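Local coordinates for protein alpha-1,3-glucanase (Bacillus circulans, PDB 5ZRU) that probably hydrolyses alpha-1,3-glucan as a glycoside hydrolase of family 87, the present chain being its catalytic unit with bound calcium and zinc ions, at residues A56-S59 / N60-A64; V297-G300 / F301-N304. One frame throughout, in Å; residues are numbered along the deposited sequence.

Contact 1 (A56-S59 / N60-A64); sequences ALPS and NGSYA
Asn60 meets Ser59 through a shared water, whose oxygen lies 2.6 Å from both Ser59 OG, from which it accepts, and Asn60 O, to which it donates. Asn60 takes the second position (i+1) of a type II beta turn running from Ser59 to Ser62, and its side chain sets off away from residues 56-59, as suits a polar residue at an exposed bend. Gly61 follows with a positive phi of 98°, where a CB would jam against the preceding carbonyl oxygen, so glycine fits this third turn position. Ser62 then closes the turn twice over: its N lies 2.9 Å from Ser59 O in a fairly straight bond (163° at the hydrogen), and its OG donates to the same Ser59 O at 2.8 Å. Both donors come from one face of the carbonyl plane. The hydroxyl gets there because chi1 of -56° sets OG beside its own backbone N. This tight connection takes the chain from strand 53-57 to strand 63-67, which belong to two different antiparallel sheets of the D1 region. The Ser62 CB that carries the hydroxyl packs 3.7 Å from Leu57 CA. Beyond it, methyl CD2 of Leu57 lies against the backbone of Tyr63, 3.7 Å from Tyr63 N, and approaches Ala64 N at 3.9 Å.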
loop_
_atom_site.group_PDB
_atom_site.type_symbol
_atom_site.label_atom_id
_atom_site.label_comp_id
_atom_site.label_asym_id
_atom_site.label_seq_id
_atom_site.Cartn_x
_atom_site.Cartn_y
_atom_site.Cartn_z
ATOM N N ALA A 56 13.833 -9.059 -17.123
ATOM C CA ALA A 56 13.153 -8.667 -18.345
ATOM C C ALA A 56 12.987 -9.881 -19.251
ATOM O O ALA A 56 13.928 -10.667 -19.430
ATOM C CB ALA A 56 13.924 -7.559 -19.065
ATOM N N LEU A 57 11.779 -10.032 -19.808
ATOM C CA LEU A 57 11.438 -11.040 -20.806
ATOM C C LEU A 57 11.153 -10.328 -22.127
ATOM O O LEU A 57 9.992 -10.050 -22.463
ATOM C CB LEU A 57 10.231 -11.868 -20.352
ATOM C CG LEU A 57 10.309 -12.416 -18.922
ATOM C CD1 LEU A 57 9.041 -13.189 -18.556
ATOM C CD2 LEU A 57 11.543 -13.282 -18.738
ATOM N N PRO A 58 12.190 -9.986 -22.893
ATOM C CA PRO A 58 11.977 -9.115 -24.054
ATOM C C PRO A 58 11.430 -9.826 -25.273
ATOM O O PRO A 58 10.853 -9.158 -26.139
ATOM C CB PRO A 58 13.381 -8.555 -24.344
ATOM C CG PRO A 58 14.232 -8.958 -23.189
ATOM C CD PRO A 58 13.618 -10.178 -22.601
ATOM N N SER A 59 11.576 -11.144 -25.367
ATOM C CA SER A 59 11.324 -11.835 -26.618
ATOM C C SER A 59 10.765 -13.217 -26.335
ATOM O O SER A 59 10.961 -13.780 -25.259
ATOM C CB SER A 59 12.608 -11.949 -27.457
ATOM O OG SER A 59 13.645 -12.546 -26.692
ATOM N N ASN A 60 10.054 -13.743 -27.326
ATOM C CA ASN A 60 9.556 -15.111 -27.350
ATOM C C ASN A 60 10.608 -16.098 -26.854
ATOM O O ASN A 60 11.726 -16.157 -27.380
ATOM C CB ASN A 60 9.134 -15.452 -28.786
ATOM C CG ASN A 60 8.420 -16.793 -28.896
ATOM O OD1 ASN A 60 8.063 -17.411 -27.896
ATOM N ND2 ASN A 60 8.205 -17.240 -30.122
ATOM N N GLY A 61 10.262 -16.853 -25.813
ATOM C CA GLY A 61 11.153 -17.840 -25.230
ATOM C C GLY A 61 11.909 -17.381 -23.997
ATOM O O GLY A 61 12.453 -18.227 -23.272
ATOM N N SER A 62 11.966 -16.072 -23.742
ATOM C CA SER A 62 12.601 -15.565 -22.534
ATOM C C SER A 62 11.822 -16.023 -21.309
ATOM O O SER A 62 10.589 -15.982 -21.295
ATOM C CB SER A 62 12.658 -14.034 -22.559
ATOM O OG SER A 62 13.311 -13.554 -23.726
ATOM N N TYR A 63 12.535 -16.444 -20.268
ATOM C CA TYR A 63 11.831 -16.951 -19.102
ATOM C C TYR A 63 12.607 -16.664 -17.826
ATOM O O TYR A 63 13.827 -16.468 -17.835
ATOM C CB TYR A 63 11.565 -18.456 -19.219
ATOM C CG TYR A 63 12.817 -19.313 -19.204
ATOM C CD1 TYR A 63 13.396 -19.709 -18.003
ATOM C CD2 TYR A 63 13.398 -19.742 -20.388
ATOM C CE1 TYR A 63 14.535 -20.497 -17.980
ATOM C CE2 TYR A 63 14.532 -20.540 -20.378
ATOM C CZ TYR A 63 15.095 -20.912 -19.171
ATOM O OH TYR A 63 16.224 -21.698 -19.150
ATOM N N ALA A 64 11.861 -16.644 -16.724
ATOM C CA ALA A 64 12.383 -16.732 -15.367
ATOM C C ALA A 64 11.785 -17.971 -14.714
ATOM O O ALA A 64 10.585 -18.235 -14.847
ATOM C CB ALA A 64 12.035 -15.489 -14.541
HETATM O O HOH W 1 14.029 -15.054 -27.140
#

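Contact 2 (V297-G300 / F301-N304)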
loop_
_atom_site.group_PDB
_atom_site.type_symbol
_atom_site.label_atom_id
_atom_site.label_comp_id
_atom_site.label_asym_id
_atom_site.label_seq_id
_atom_site.Cartn_x
_atom_site.Cartn_y
_atom_site.Cartn_z
ATOM N N VAL A 297 -13.674 9.515 -6.220
ATOM C CA VAL A 297 -14.659 8.928 -5.308
ATOM C C VAL A 297 -14.810 7.438 -5.598
ATOM O O VAL A 297 -15.913 6.938 -5.860
ATOM C CB VAL A 297 -16.006 9.666 -5.408
ATOM C CG1 VAL A 297 -16.913 9.276 -4.235
ATOM C CG2 VAL A 297 -15.756 11.161 -5.413
ATOM N N TYR A 298 -13.698 6.717 -5.557
ATOM C CA TYR A 298 -13.652 5.348 -6.069
ATOM C C TYR A 298 -12.609 4.590 -5.249
ATOM O O TYR A 298 -11.709 3.933 -5.779
ATOM C CB TYR A 298 -13.351 5.384 -7.571
ATOM C CG TYR A 298 -13.720 4.180 -8.428
ATOM C CD1 TYR A 298 -13.463 2.878 -8.006
ATOM C CD2 TYR A 298 -14.275 4.358 -9.695
ATOM C CE1 TYR A 298 -13.762 1.784 -8.815
ATOM C CE2 TYR A 298 -14.571 3.274 -10.519
ATOM C CZ TYR A 298 -14.305 1.986 -10.071
ATOM O OH TYR A 298 -14.598 0.904 -10.873
ATOM N N LYS A 299 -12.692 4.734 -3.930
ATOM C CA LYS A 299 -11.850 3.949 -3.042
ATOM C C LYS A 299 -12.487 2.580 -2.817
ATOM O O LYS A 299 -13.696 2.400 -2.991
ATOM C CB LYS A 299 -11.640 4.662 -1.704
ATOM C CG LYS A 299 -10.979 6.040 -1.790
ATOM C CD LYS A 299 -12.017 7.172 -1.789
ATOM C CE LYS A 299 -11.328 8.537 -1.640
ATOM N NZ LYS A 299 -12.302 9.668 -1.613
ATOM N N GLY A 300 -11.659 1.603 -2.437
ATOM C CA GLY A 300 -12.193 0.270 -2.184
ATOM C C GLY A 300 -13.277 0.272 -1.121
ATOM O O GLY A 300 -14.350 -0.318 -1.301
ATOM N N PHE A 301 -13.017 0.952 -0.007
ATOM C CA PHE A 301 -13.962 1.077 1.098
ATOM C C PHE A 301 -14.017 2.537 1.525
ATOM O O PHE A 301 -12.967 3.154 1.725
ATOM C CB PHE A 301 -13.543 0.205 2.292
ATOM C CG PHE A 301 -13.420 -1.258 1.974
ATOM C CD1 PHE A 301 -14.540 -2.077 1.957
ATOM C CD2 PHE A 301 -12.180 -1.822 1.712
ATOM C CE1 PHE A 301 -14.422 -3.438 1.682
ATOM C CE2 PHE A 301 -12.053 -3.181 1.441
ATOM C CZ PHE A 301 -13.177 -3.988 1.420
ATOM N N MET A 302 -15.229 3.072 1.709
ATOM C CA MET A 302 -15.431 4.506 1.895
ATOM C C MET A 302 -16.496 4.794 2.945
ATOM O O MET A 302 -17.374 3.970 3.209
ATOM C CB MET A 302 -15.884 5.186 0.593
ATOM C CG MET A 302 -14.897 5.132 -0.532
ATOM S SD MET A 302 -15.637 5.779 -2.058
ATOM C CE MET A 302 -16.401 4.303 -2.759
ATOM N N ASP A 303 -16.390 5.994 3.532
ATOM C CA ASP A 303 -17.427 6.707 4.292
ATOM C C ASP A 303 -17.551 6.248 5.748
ATOM O O ASP A 303 -16.583 6.397 6.501
ATOM C CB ASP A 303 -18.750 6.651 3.525
ATOM C CG ASP A 303 -18.643 7.363 2.190
ATOM O OD1 ASP A 303 -18.121 8.503 2.181
ATOM O OD2 ASP A 303 -19.040 6.790 1.156
ATOM N N ASN A 304 -18.710 5.722 6.184
ATOM C CA ASN A 304 -19.030 5.605 7.618
ATOM C C ASN A 304 -18.822 4.177 8.128
ATOM O O ASN A 304 -19.644 3.294 7.876
ATOM C CB ASN A 304 -20.468 6.043 7.897
ATOM C CG ASN A 304 -20.775 7.425 7.374
ATOM O OD1 ASN A 304 -21.728 7.610 6.618
ATOM N ND2 ASN A 304 -19.989 8.408 7.786
#
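Met302 and Lys299 cross at about a right angle, the thioether chain lying across the aliphatic part of the lysine. The closest carbon pair of the two side chains is Lys299 CB and Met302 CG, tight at 3.5 Å, and Lys299 CD adds a second hold on the same CG at 3.7 Å. Methionine suits this place because its long, unbranched chain can bend back to the Lys299 backbone: chi3 of -88° turns it at the sulfur and carries Met302 CE to 3.3 Å from Lys299 O, while Met302 SD accepts a weak hydrogen bond from Lys299 N at 3.6 Å. Val297 CG1 makes a looser apolar contact with Met302 SD, 4.3 Å away. Lysine serves here by its methylenes, its ammonium end leading away to a cation-pi contact with Trp324. Phe301 turns the other way, with one ring face over Gly300 O, which is 3.5 Å from Phe301 CG; Gly300 itself is buried against this ring. Strand 301-302 runs parallel between strands 269-273 and 323-325, in the right-handed parallel beta-helix expected of the pectate lyase-like clan to which D2 belongs. The Phe301 ring stacks on Phe323 of the next strand, meets Phe279 edge to face, and packs against Val311 and Val316 of strand 310-317.

Overall arrangement
Contact 1 comes first along the chain, in the D1 part of the catalytic unit, and contact 2 follows far later, in D2. Their centres are about 39 Å apart and their nearest atoms about 29 Å, so the two do not touch and share no sheet. Residues 56-64 lie toward the outside of the molecule, their centre about 29 Å from the chain centre, and belong to the antiparallel D1 part, in contrast to the parallel coils of D2. Residues 297-304, centred about 15 Å from the chain centre, lead a loop into one of the stacked parallel strands of the beta-helix. One chain thus combines two kinds of beta architecture, joined in series within a single catalytic unit.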